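Long-range contacts in hypothetical Thioesterase Protein SP_1851 (Streptococcus pneumoniae serotype 4, PDB 4XY5), which probably hydrolyses acyl thioesters, such as those of coenzyme A, as a PaaI-like member of the hotdog-fold thioesterases: residues 65-70 / 123-128; 56-61 / 102-107; 21-26 / 61-66; 52-57 / 117-122; 27-32 / 89-94. The protein carries 1 engineered substitution. One frame throughout, in Å; residues are numbered along the deposited sequence.

Contact 1: residues 65-70 / 123-128; sequences LGLDGV and MFVTGQ
Val70 and Phe124 face each other as an antiparallel hydrogen-bonded pair, held by Phe124 N to Val70 O at 2.7 Å and Val70 N to Phe124 O at 3.0 Å. The shorter bond arrives almost end-on, with a C=O...N angle of 168°. Two residues back, Asp68 N donates to Gly127 O and Asp68 O accepts Thr126 N, both at 3.0 Å, and here each donor stands well above the plane of the carbonyl it uses. Since Thr126 and Gly127 both face Asp68 while Gly69 pairs with Val125, the register slips by one residue. This is a beta bulge, and Thr126, with psi at -31°, departs from the extended conformation there.

The side chains divide between two sides. On one, Val70 CG1 lies 4.0 Å from Phe124 CB, close to the plane of the ring at its edge, and also meets Thr126 CG2. Phe124 places CG anti to its backbone N (chi1 -176°), which sends the ring away from Val70 and toward Thr100 of the third subunit. On the Val125 side, Leu67, still in the loop ahead of the strand, slants its CD2 over Val125 CG1 at 4.1 Å.

Just before this pairing, Gly66, at positive phi, is the C-prime residue of a Schellman motif that ends the preceding helix. Asp68 OD1 is hydrogen-bonded to Tyr42 OH of the second subunit. Strand 68-78, an outermost strand of the sheet within the chain, thus zips onto strand 115-127; Met123 packs on Ser58 and Val62 of helix 47-64, and strand 101-109 flanks strand 115-127 on its other edge.

Contact 2: residues 56-61 / 102-107; sequences QISGLV and CVMDVD
Met104 turns CG anti to its own carbonyl carbon (chi1 -36°) and then bends at chi2 (-56°), while Ser58 holds OG anti to its backbone N; together these torsions lay the Met104 chain against the serine hydroxyl. The result is a close approach, Ser58 OG to Met104 CG at 3.1 Å and to Met104 CB at 3.5 Å. Such contacts are to carbon, and the hydroxyl, buried here, has no hydrogen-bonding partner in the model. Beyond the bend, the methionine end and Val61 reach toward each other tip to tip: Val61 CG1 is 3.8 Å from Met104 SD and 4.0 Å from Met104 CE. One turn earlier on the helix, Ile57 CG2 slants across Val106 CG1 at 4.0 Å.

No hydrogen bond links helix and strand. Their segment axes approach to 8.7 Å, a spacing bridged mainly by side chains, with every touching residue buried. Such packing is how the hotdog fold wraps its sheet around the long helix. Helix 47-64 lies over strand 101-109, which runs between strands 87-97 and 115-127; Ile90 of the former closes on Ile57 and Val106, while Phe121 and Met123 of the latter pack on Ser58.

Contact 3: residues 21-26 / 61-66; sequences EKMRDG and VVISLG
Ser64 OG is gripped by two groups, accepting the backbone N-H of Gly26 at 3.0 Å and donating to Val61 O one turn back on its own helix. The modelled separation of Ser64 OG from Val61 O, 2.5 Å, is unusually short and its exact value deserves caution. The bond from Gly26 is bent, with an angle at hydrogen of 139°. Ser64 can serve both partners because OG sits between its backbone N and carbonyl carbon (chi1 76°), folded back over the last helical turn.

Two side chains of the helix end also touch Gly26: Leu65 CD2 lies 3.5 Å from Gly26 N, and Val61 CG1 is 3.4 Å from Gly26 O. Asp25 and Gly26, both at positive phi, have the backbone angles of a type I' turn. Farther out, the extended chain of Met23 spans the gap, with its CG 4.1 Å from Ser64 CB and its CE 3.8 Å from Ile63 CG2. Ile63 also packs on Tyr41 of the second subunit.

The contact therefore pins the hairpin turn between strands 19-24 and 27-33 to the C-terminal end of helix 47-64, where the helix ends in a Schellman motif with Ser64 and Leu65 inside it. Gly26 is also bonded through its backbone to Cys94 of strand 87-97, which ties the same turn to the sheet.

Contact 4: residues 52-57 / 117-122; sequences TLCAQI and CKATFT. Engineered in segment 52-57: Ala55 (natural residue Asp).
The segment axes of helix 52-57 and strand 117-122 run at 42° to each other and come no nearer than 9.2 Å, so Cys54 and Ala119, whose CA atoms lie 6.9 Å apart, meet through side chains rather than backbone. On the strand, Phe121 makes the largest share of the contact, and on the helix Cys54 does. Phe121 has its CG anti to the carbonyl carbon (chi1 -71°), and the far end of the ring reaches the helix. Cys54 CB arrives at the ring edge, near its plane, 3.6 Å from CE2 of Phe121. The neighbouring helical residue meets the same end of the ring: Ala55 CB is 3.6 Å from Phe121 CE1, and Ala55 N is 3.4 Å from Phe121 CZ.

Back along the strand, Cys54 CB touches Ala119 CB at 4.2 Å. The sulfurs of Cys54 and Cys117 also stand 4.2 Å apart, which is van der Waals contact and far too long for a disulfide. Phe51 adds a second ring against Phe121, their planes at about 50°.

Ala55 is an engineered residue, aspartate in the natural protein, and it packs on His46 of the second subunit. Hotdog thioesterases commonly form their active sites between subunits, a setting consistent with this position. In the form described here no hydrogen bond joins the two segments, and the side-chain contacts are apolar, so van der Waals packing and the burial of apolar surface probably hold them together.

Contact 5: residues 27-32 / 89-94; sequences HVVVTT and TIKGEC
His27 and Glu93 lie side by side and point the same way, the imidazole and carboxylate planes 54° apart. The contact is made lower down, by His27 CD2 against Glu93 CB at 3.7 Å, whereas His27 NE2 and Glu93 OE2 stay 4.4 Å apart, not in contact; ND1 of His27 is bonded instead to Asp25 O. The same face continues with Val29, whose two methyls part company. CG1, anti to the backbone N (chi1 176°), slants over Thr89 CG2 at 3.7 Å, and CG2 runs beside Lys91 CG at 4.0 Å before the extended lysine leads away. Thr31 and Thr89 close the row side by side, pointing the same way, Thr31 CG2 being 3.8 Å from Thr89 OG1.

On the opposite face the side chains of Val28, Val30 and Ile90 are buried. Ile90 leans over the neighbouring strand, its CG1 3.5 Å from Val30 O and its CD1 4.0 Å from Thr32 CG2, which it crosses at a slant. Between the two rows runs a regular antiparallel ladder at 163° between segment axes: Val28 with Gly92 and Val30 with Ile90 are hydrogen-bonded pairs, each with reciprocal N-H...O bonds, and they alternate with the non-hydrogen-bonded pairs of the first face.

Strand 27-33 lies between strands 19-24 and 87-97, and the latter continues the sheet to strand 101-109. Helix 47-64 covers the buried row, with Val28 resting on Val61 and both Val30 and Ile90 on Ile57.

How the contacts relate
All five contacts belong to one hotdog unit, an antiparallel sheet wrapped about helix 47-64. Contacts 1 and 5 are strand pairings in different parts of that sheet, their centres about 18 Å apart, whereas contacts 4, 2 and 3 follow one another, overlapping, along the helix. Contacts 2 and 4 are the closest neighbours, with centres about 6 Å apart, and share Gln56 and Ile57; contact 3 shares Val61 with contact 2 and passes Leu65 and Gly66 on to contact 1. Along the chain, strands 19-24 and 27-33 precede the helix and strands 68-78 to 115-127 follow it. The contacts thus join early and late segments around one helix, while contacts 1 to 4 also reach the second subunit.

Contact 1: residues 65-70 / 123-128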
# COMPACT_ATOMS: atom_id res chain seq x y z
N LEU A 65 -10.10 -19.19 10.51
CA LEU A 65 -11.41 -19.13 9.87
C LEU A 65 -11.74 -20.40 9.10
O LEU A 65 -12.75 -20.46 8.39
CB LEU A 65 -11.48 -17.94 8.91
CG LEU A 65 -11.43 -16.56 9.56
CD1 LEU A 65 -11.22 -15.53 8.48
CD2 LEU A 65 -12.70 -16.27 10.33
N GLY A 66 -10.88 -21.41 9.23
CA GLY A 66 -11.07 -22.68 8.55
C GLY A 66 -10.74 -22.58 7.08
O GLY A 66 -11.33 -23.28 6.24
N LEU A 67 -9.81 -21.70 6.75
CA LEU A 67 -9.45 -21.46 5.36
C LEU A 67 -7.97 -21.66 5.11
O LEU A 67 -7.16 -21.62 6.03
CB LEU A 67 -9.83 -20.03 4.95
CG LEU A 67 -11.28 -19.59 5.15
CD1 LEU A 67 -11.42 -18.12 4.82
CD2 LEU A 67 -12.22 -20.43 4.29
N ASP A 68 -7.63 -21.89 3.85
CA ASP A 68 -6.25 -21.82 3.39
C ASP A 68 -6.13 -20.58 2.52
O ASP A 68 -7.10 -20.17 1.88
CB ASP A 68 -5.84 -23.06 2.59
CG ASP A 68 -5.80 -24.30 3.44
OD1 ASP A 68 -5.09 -24.30 4.48
OD2 ASP A 68 -6.48 -25.28 3.07
N GLY A 69 -4.95 -19.97 2.50
CA GLY A 69 -4.78 -18.78 1.70
C GLY A 69 -3.35 -18.33 1.47
O GLY A 69 -2.41 -18.82 2.10
N VAL A 70 -3.22 -17.37 0.56
CA VAL A 70 -1.93 -16.80 0.20
C VAL A 70 -2.09 -15.28 0.13
O VAL A 70 -3.15 -14.78 -0.24
CB VAL A 70 -1.43 -17.36 -1.16
CG1 VAL A 70 -2.44 -17.07 -2.26
CG2 VAL A 70 -0.06 -16.81 -1.52
N MET A 123 -5.51 -11.16 1.30
CA MET A 123 -5.23 -12.58 1.12
C MET A 123 -6.20 -13.19 0.11
O MET A 123 -7.37 -12.83 0.07
CB MET A 123 -5.34 -13.33 2.45
CG MET A 123 -4.75 -12.60 3.66
SD MET A 123 -2.95 -12.68 3.84
CE MET A 123 -2.68 -14.43 4.18
N PHE A 124 -5.69 -14.10 -0.71
CA PHE A 124 -6.50 -14.84 -1.66
C PHE A 124 -6.84 -16.20 -1.06
O PHE A 124 -5.95 -16.98 -0.73
CB PHE A 124 -5.75 -15.00 -2.99
CG PHE A 124 -6.55 -15.67 -4.07
CD1 PHE A 124 -7.56 -14.99 -4.73
CD2 PHE A 124 -6.29 -16.99 -4.43
CE1 PHE A 124 -8.29 -15.61 -5.73
CE2 PHE A 124 -7.01 -17.61 -5.43
CZ PHE A 124 -8.02 -16.93 -6.08
N VAL A 125 -8.13 -16.46 -0.88
CA VAL A 125 -8.59 -17.73 -0.31
C VAL A 125 -8.43 -18.83 -1.36
O VAL A 125 -9.02 -18.76 -2.43
CB VAL A 125 -10.06 -17.66 0.15
CG1 VAL A 125 -10.44 -18.94 0.90
CG2 VAL A 125 -10.29 -16.44 1.03
N THR A 126 -7.62 -19.84 -1.04
CA THR A 126 -7.35 -20.91 -1.99
C THR A 126 -8.28 -22.11 -1.78
O THR A 126 -8.63 -22.80 -2.74
CB THR A 126 -5.89 -21.36 -1.91
OG1 THR A 126 -5.59 -21.78 -0.57
CG2 THR A 126 -4.95 -20.22 -2.27
N GLY A 127 -8.68 -22.34 -0.54
CA GLY A 127 -9.56 -23.45 -0.22
C GLY A 127 -10.14 -23.36 1.17
O GLY A 127 -9.84 -22.42 1.92
N GLN A 128 -10.97 -24.34 1.53
CA GLN A 128 -11.63 -24.37 2.83
C GLN A 128 -10.84 -25.17 3.86
O GLN A 128 -10.07 -26.06 3.52
CB GLN A 128 -13.05 -24.95 2.70
CG GLN A 128 -14.14 -23.91 2.54
CD GLN A 128 -14.17 -23.28 1.16
OE1 GLN A 128 -13.52 -23.75 0.22
NE2 GLN A 128 -14.94 -22.20 1.03

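Contact 2: residues 56-61 / 102-107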
# COMPACT_ATOMS: atom_id res chain seq x y z
N GLN A 56 2.88 -13.57 9.24
CA GLN A 56 2.62 -14.86 9.87
C GLN A 56 1.28 -14.82 10.63
O GLN A 56 0.45 -15.73 10.50
CB GLN A 56 3.77 -15.21 10.80
CG GLN A 56 3.64 -16.57 11.47
CD GLN A 56 3.77 -17.73 10.50
OE1 GLN A 56 3.99 -17.55 9.30
NE2 GLN A 56 3.64 -18.95 11.02
N ILE A 57 1.05 -13.74 11.37
CA ILE A 57 -0.19 -13.63 12.13
C ILE A 57 -1.38 -13.49 11.17
O ILE A 57 -2.46 -14.04 11.43
CB ILE A 57 -0.13 -12.46 13.16
CG1 ILE A 57 0.39 -12.97 14.51
CG2 ILE A 57 -1.51 -11.85 13.41
CD1 ILE A 57 1.74 -13.70 14.44
N SER A 58 -1.19 -12.83 10.03
CA SER A 58 -2.27 -12.77 9.04
C SER A 58 -2.63 -14.16 8.54
O SER A 58 -3.80 -14.49 8.34
CB SER A 58 -1.87 -11.87 7.86
OG SER A 58 -2.92 -11.80 6.90
N GLY A 59 -1.61 -14.98 8.32
CA GLY A 59 -1.84 -16.35 7.88
C GLY A 59 -2.58 -17.14 8.94
O GLY A 59 -3.49 -17.90 8.63
N LEU A 60 -2.19 -16.95 10.20
CA LEU A 60 -2.87 -17.60 11.32
C LEU A 60 -4.33 -17.17 11.40
O LEU A 60 -5.21 -17.96 11.74
CB LEU A 60 -2.15 -17.33 12.64
CG LEU A 60 -0.77 -17.99 12.81
CD1 LEU A 60 -0.10 -17.45 14.05
CD2 LEU A 60 -0.87 -19.51 12.89
N VAL A 61 -4.62 -15.90 11.08
CA VAL A 61 -6.02 -15.47 11.06
C VAL A 61 -6.81 -16.27 10.02
O VAL A 61 -7.91 -16.74 10.32
CB VAL A 61 -6.17 -13.97 10.77
CG1 VAL A 61 -7.64 -13.59 10.56
CG2 VAL A 61 -5.60 -13.14 11.90
N CYS A 102 -9.77 -12.19 1.49
CA CYS A 102 -9.97 -11.69 2.83
C CYS A 102 -9.04 -10.51 3.07
O CYS A 102 -7.95 -10.44 2.50
CB CYS A 102 -9.68 -12.77 3.88
SG CYS A 102 -10.96 -14.02 4.02
N VAL A 103 -9.48 -9.58 3.91
CA VAL A 103 -8.62 -8.48 4.32
C VAL A 103 -8.34 -8.54 5.81
O VAL A 103 -9.28 -8.53 6.62
CB VAL A 103 -9.23 -7.12 3.96
CG1 VAL A 103 -8.28 -6.00 4.38
CG2 VAL A 103 -9.54 -7.05 2.47
N MET A 104 -7.07 -8.62 6.18
CA MET A 104 -6.65 -8.72 7.58
C MET A 104 -5.97 -7.44 8.02
O MET A 104 -5.10 -6.95 7.31
CB MET A 104 -5.67 -9.88 7.79
CG MET A 104 -5.91 -11.14 6.96
SD MET A 104 -7.57 -11.74 7.20
CE MET A 104 -7.51 -13.39 6.56
N ASP A 105 -6.35 -6.92 9.18
CA ASP A 105 -5.58 -5.85 9.82
C ASP A 105 -4.68 -6.47 10.90
O ASP A 105 -5.14 -7.31 11.68
CB ASP A 105 -6.48 -4.80 10.46
CG ASP A 105 -7.00 -3.78 9.45
OD1 ASP A 105 -6.56 -3.77 8.27
OD2 ASP A 105 -7.86 -2.97 9.85
N VAL A 106 -3.42 -6.06 10.94
CA VAL A 106 -2.51 -6.57 11.97
C VAL A 106 -1.79 -5.40 12.60
O VAL A 106 -1.25 -4.55 11.90
CB VAL A 106 -1.49 -7.57 11.39
CG1 VAL A 106 -0.58 -8.11 12.51
CG2 VAL A 106 -2.22 -8.71 10.68
N ASP A 107 -1.78 -5.36 13.94
CA ASP A 107 -1.22 -4.22 14.66
C ASP A 107 -0.21 -4.74 15.66
O ASP A 107 -0.48 -5.73 16.32
CB ASP A 107 -2.33 -3.44 15.39
CG ASP A 107 -3.42 -2.94 14.44
OD1 ASP A 107 -3.09 -2.33 13.39
OD2 ASP A 107 -4.61 -3.18 14.74

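Contact 3: residues 21-26 / 61-66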
# COMPACT_ATOMS: atom_id res chain seq x y z
N GLU A 21 -1.19 -16.53 22.17
CA GLU A 21 -2.12 -16.29 23.27
C GLU A 21 -3.56 -16.55 22.86
O GLU A 21 -4.39 -16.96 23.68
CB GLU A 21 -1.99 -14.85 23.76
CG GLU A 21 -0.67 -14.57 24.44
CD GLU A 21 -0.68 -13.25 25.17
OE1 GLU A 21 -1.63 -12.46 24.98
OE2 GLU A 21 0.28 -13.01 25.94
N LYS A 22 -3.86 -16.30 21.59
CA LYS A 22 -5.23 -16.43 21.12
C LYS A 22 -5.29 -16.72 19.64
O LYS A 22 -4.58 -16.11 18.85
CB LYS A 22 -6.00 -15.14 21.44
CG LYS A 22 -7.42 -15.11 20.95
CD LYS A 22 -7.98 -13.72 21.21
CE LYS A 22 -9.32 -13.49 20.55
NZ LYS A 22 -9.68 -12.04 20.68
N MET A 23 -6.14 -17.67 19.27
CA MET A 23 -6.32 -18.00 17.86
C MET A 23 -7.72 -18.60 17.68
O MET A 23 -7.92 -19.79 17.90
CB MET A 23 -5.23 -18.97 17.38
CG MET A 23 -5.31 -19.41 15.94
SD MET A 23 -3.82 -20.28 15.38
CE MET A 23 -4.34 -20.84 13.76
N ARG A 24 -8.68 -17.76 17.31
CA ARG A 24 -10.06 -18.20 17.15
C ARG A 24 -10.90 -17.23 16.31
O ARG A 24 -10.85 -16.02 16.51
CB ARG A 24 -10.72 -18.38 18.52
CG ARG A 24 -10.73 -17.13 19.39
CD ARG A 24 -11.51 -17.35 20.70
NE ARG A 24 -10.72 -18.07 21.69
CZ ARG A 24 -11.20 -18.54 22.85
NH1 ARG A 24 -12.48 -18.37 23.17
NH2 ARG A 24 -10.39 -19.18 23.68
N ASP A 25 -11.65 -17.79 15.37
CA ASP A 25 -12.70 -17.07 14.67
C ASP A 25 -12.23 -15.74 14.08
O ASP A 25 -12.89 -14.72 14.23
CB ASP A 25 -13.89 -16.84 15.61
CG ASP A 25 -14.41 -18.13 16.21
OD1 ASP A 25 -14.63 -19.08 15.44
OD2 ASP A 25 -14.57 -18.19 17.45
N GLY A 26 -11.07 -15.77 13.43
CA GLY A 26 -10.58 -14.61 12.72
C GLY A 26 -9.85 -13.60 13.58
O GLY A 26 -9.60 -12.48 13.15
N VAL A 61 -4.62 -15.90 11.08
CA VAL A 61 -6.02 -15.47 11.06
C VAL A 61 -6.81 -16.27 10.02
O VAL A 61 -7.91 -16.74 10.32
CB VAL A 61 -6.17 -13.97 10.77
CG1 VAL A 61 -7.64 -13.59 10.56
CG2 VAL A 61 -5.60 -13.14 11.90
N VAL A 62 -6.24 -16.44 8.83
CA VAL A 62 -6.83 -17.26 7.77
C VAL A 62 -7.15 -18.67 8.26
O VAL A 62 -8.25 -19.17 8.07
CB VAL A 62 -5.90 -17.41 6.54
CG1 VAL A 62 -6.51 -18.39 5.54
CG2 VAL A 62 -5.63 -16.08 5.86
N ILE A 63 -6.16 -19.31 8.87
CA ILE A 63 -6.35 -20.69 9.33
C ILE A 63 -7.47 -20.75 10.36
O ILE A 63 -8.29 -21.67 10.34
CB ILE A 63 -5.05 -21.26 9.91
CG1 ILE A 63 -4.02 -21.40 8.79
CG2 ILE A 63 -5.29 -22.62 10.55
CD1 ILE A 63 -2.66 -21.81 9.28
N SER A 64 -7.53 -19.75 11.23
CA SER A 64 -8.52 -19.71 12.30
C SER A 64 -9.95 -19.61 11.77
O SER A 64 -10.91 -19.89 12.50
CB SER A 64 -8.24 -18.55 13.26
OG SER A 64 -8.64 -17.31 12.68
N LEU A 65 -10.10 -19.19 10.51
CA LEU A 65 -11.41 -19.13 9.87
C LEU A 65 -11.74 -20.40 9.10
O LEU A 65 -12.75 -20.46 8.39
CB LEU A 65 -11.48 -17.94 8.91
CG LEU A 65 -11.43 -16.56 9.56
CD1 LEU A 65 -11.22 -15.53 8.48
CD2 LEU A 65 -12.70 -16.27 10.33
N GLY A 66 -10.88 -21.41 9.23
CA GLY A 66 -11.07 -22.68 8.55
C GLY A 66 -10.74 -22.58 7.08
O GLY A 66 -11.33 -23.28 6.24

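Contact 4: residues 52-57 / 117-122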
# COMPACT_ATOMS: atom_id res chain seq x y z
N THR A 52 7.33 -9.55 8.83
CA THR A 52 7.16 -10.99 8.86
C THR A 52 6.31 -11.41 10.07
O THR A 52 5.48 -12.32 9.96
CB THR A 52 8.54 -11.71 8.87
OG1 THR A 52 9.22 -11.42 7.63
CG2 THR A 52 8.38 -13.23 9.02
N LEU A 53 6.49 -10.75 11.20
CA LEU A 53 5.60 -10.98 12.34
C LEU A 53 4.15 -10.78 11.91
O LEU A 53 3.29 -11.63 12.18
CB LEU A 53 5.94 -10.06 13.51
CG LEU A 53 7.32 -10.16 14.16
CD1 LEU A 53 7.43 -9.19 15.34
CD2 LEU A 53 7.63 -11.59 14.64
N CYS A 54 3.87 -9.69 11.20
CA CYS A 54 2.50 -9.40 10.78
C CYS A 54 1.97 -10.42 9.77
O CYS A 54 0.80 -10.83 9.85
CB CYS A 54 2.41 -7.99 10.17
SG CYS A 54 2.71 -6.69 11.35
N ALA A 55 2.81 -10.81 8.81
CA ALA A 55 2.36 -11.73 7.76
C ALA A 55 2.05 -13.11 8.31
O ALA A 55 1.09 -13.76 7.88
CB ALA A 55 3.41 -11.83 6.66
N GLN A 56 2.88 -13.57 9.24
CA GLN A 56 2.62 -14.86 9.87
C GLN A 56 1.28 -14.82 10.63
O GLN A 56 0.45 -15.73 10.50
CB GLN A 56 3.77 -15.21 10.80
CG GLN A 56 3.64 -16.57 11.47
CD GLN A 56 3.77 -17.73 10.50
OE1 GLN A 56 3.99 -17.55 9.30
NE2 GLN A 56 3.64 -18.95 11.02
N ILE A 57 1.05 -13.74 11.37
CA ILE A 57 -0.19 -13.63 12.13
C ILE A 57 -1.38 -13.49 11.17
O ILE A 57 -2.46 -14.04 11.43
CB ILE A 57 -0.13 -12.46 13.16
CG1 ILE A 57 0.39 -12.97 14.51
CG2 ILE A 57 -1.51 -11.85 13.41
CD1 ILE A 57 1.74 -13.70 14.44
N CYS A 117 3.87 -0.79 14.71
CA CYS A 117 3.57 -0.77 13.27
C CYS A 117 2.17 -1.33 13.03
O CYS A 117 1.60 -1.97 13.91
CB CYS A 117 4.62 -1.55 12.48
SG CYS A 117 4.66 -3.33 12.83
N LYS A 118 1.60 -1.03 11.86
CA LYS A 118 0.25 -1.46 11.49
C LYS A 118 0.30 -1.92 10.04
O LYS A 118 0.93 -1.27 9.22
CB LYS A 118 -0.77 -0.32 11.64
CG LYS A 118 -0.64 0.50 12.91
CD LYS A 118 -0.91 -0.35 14.13
CE LYS A 118 -0.37 0.32 15.38
NZ LYS A 118 -0.22 -0.63 16.50
N ALA A 119 -0.34 -3.04 9.72
CA ALA A 119 -0.29 -3.52 8.35
C ALA A 119 -1.65 -4.03 7.92
O ALA A 119 -2.46 -4.40 8.76
CB ALA A 119 0.76 -4.62 8.20
N THR A 120 -1.90 -4.04 6.62
CA THR A 120 -3.13 -4.59 6.10
C THR A 120 -2.77 -5.58 5.02
O THR A 120 -1.98 -5.28 4.13
CB THR A 120 -4.06 -3.49 5.55
OG1 THR A 120 -4.45 -2.64 6.64
CG2 THR A 120 -5.30 -4.08 4.91
N PHE A 121 -3.34 -6.78 5.12
CA PHE A 121 -3.06 -7.86 4.19
C PHE A 121 -4.27 -8.23 3.35
O PHE A 121 -5.35 -8.42 3.89
CB PHE A 121 -2.60 -9.09 4.96
CG PHE A 121 -1.25 -8.94 5.55
CD1 PHE A 121 -0.15 -9.46 4.89
CD2 PHE A 121 -1.07 -8.28 6.75
CE1 PHE A 121 1.12 -9.32 5.44
CE2 PHE A 121 0.19 -8.14 7.28
CZ PHE A 121 1.27 -8.65 6.62
N THR A 122 -4.07 -8.33 2.04
CA THR A 122 -5.09 -8.80 1.13
C THR A 122 -4.75 -10.23 0.75
O THR A 122 -3.81 -10.48 -0.00
CB THR A 122 -5.18 -7.92 -0.14
OG1 THR A 122 -5.46 -6.58 0.25
CG2 THR A 122 -6.30 -8.41 -1.04

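Contact 5: residues 27-32 / 89-94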
# COMPACT_ATOMS: atom_id res chain seq x y z
N HIS A 27 -9.48 -14.00 14.79
CA HIS A 27 -8.79 -13.11 15.71
C HIS A 27 -7.63 -13.85 16.33
O HIS A 27 -7.80 -14.93 16.88
CB HIS A 27 -9.74 -12.62 16.80
CG HIS A 27 -10.86 -11.77 16.28
ND1 HIS A 27 -11.94 -12.31 15.62
CD2 HIS A 27 -11.05 -10.43 16.30
CE1 HIS A 27 -12.76 -11.34 15.26
NE2 HIS A 27 -12.24 -10.19 15.66
N VAL A 28 -6.44 -13.25 16.23
CA VAL A 28 -5.21 -13.88 16.64
C VAL A 28 -4.39 -12.90 17.46
O VAL A 28 -4.32 -11.73 17.12
CB VAL A 28 -4.40 -14.36 15.42
CG1 VAL A 28 -2.99 -14.77 15.82
CG2 VAL A 28 -5.13 -15.50 14.70
N VAL A 29 -3.81 -13.37 18.56
CA VAL A 29 -2.85 -12.59 19.33
C VAL A 29 -1.62 -13.45 19.62
O VAL A 29 -1.73 -14.54 20.20
CB VAL A 29 -3.44 -12.10 20.67
CG1 VAL A 29 -2.38 -11.38 21.49
CG2 VAL A 29 -4.64 -11.19 20.42
N VAL A 30 -0.44 -12.97 19.21
CA VAL A 30 0.83 -13.68 19.42
C VAL A 30 1.83 -12.71 20.02
O VAL A 30 1.89 -11.56 19.60
CB VAL A 30 1.38 -14.26 18.10
CG1 VAL A 30 2.77 -14.89 18.30
CG2 VAL A 30 0.41 -15.27 17.50
N THR A 31 2.62 -13.17 20.99
CA THR A 31 3.67 -12.33 21.56
C THR A 31 5.05 -12.88 21.20
O THR A 31 5.20 -14.07 20.91
CB THR A 31 3.54 -12.18 23.08
OG1 THR A 31 3.72 -13.46 23.71
CG2 THR A 31 2.17 -11.61 23.45
N THR A 32 6.05 -12.00 21.17
CA THR A 32 7.40 -12.41 20.82
C THR A 32 8.38 -11.40 21.38
O THR A 32 8.06 -10.22 21.53
CB THR A 32 7.59 -12.55 19.29
OG1 THR A 32 8.87 -13.15 19.02
CG2 THR A 32 7.52 -11.20 18.58
N THR A 89 3.41 -7.45 21.01
CA THR A 89 2.13 -8.12 20.90
C THR A 89 1.58 -7.86 19.51
O THR A 89 1.36 -6.72 19.14
CB THR A 89 1.15 -7.64 21.96
OG1 THR A 89 1.71 -7.88 23.25
CG2 THR A 89 -0.18 -8.39 21.83
N ILE A 90 1.36 -8.94 18.77
CA ILE A 90 0.92 -8.90 17.38
C ILE A 90 -0.52 -9.35 17.35
O ILE A 90 -0.83 -10.50 17.63
CB ILE A 90 1.76 -9.85 16.50
CG1 ILE A 90 3.24 -9.77 16.88
CG2 ILE A 90 1.53 -9.56 14.99
CD1 ILE A 90 3.98 -11.10 16.71
N LYS A 91 -1.41 -8.42 17.03
CA LYS A 91 -2.84 -8.70 17.00
C LYS A 91 -3.35 -8.61 15.59
O LYS A 91 -3.26 -7.55 14.98
CB LYS A 91 -3.61 -7.72 17.89
CG LYS A 91 -3.14 -7.69 19.34
CD LYS A 91 -4.02 -6.75 20.17
CE LYS A 91 -3.76 -6.93 21.66
NZ LYS A 91 -4.75 -6.15 22.47
N GLY A 92 -3.92 -9.70 15.08
CA GLY A 92 -4.48 -9.69 13.74
C GLY A 92 -5.96 -10.01 13.79
O GLY A 92 -6.42 -10.78 14.64
N GLU A 93 -6.71 -9.41 12.88
CA GLU A 93 -8.12 -9.75 12.77
C GLU A 93 -8.58 -9.62 11.33
O GLU A 93 -8.06 -8.81 10.56
CB GLU A 93 -8.96 -8.87 13.68
CG GLU A 93 -9.17 -7.46 13.17
CD GLU A 93 -10.13 -6.67 14.03
OE1 GLU A 93 -9.74 -6.29 15.15
OE2 GLU A 93 -11.28 -6.44 13.59
N CYS A 94 -9.57 -10.43 10.96
CA CYS A 94 -10.16 -10.32 9.64
C CYS A 94 -11.19 -9.21 9.65
O CYS A 94 -12.19 -9.30 10.36
CB CYS A 94 -10.82 -11.63 9.22
SG CYS A 94 -11.42 -11.60 7.53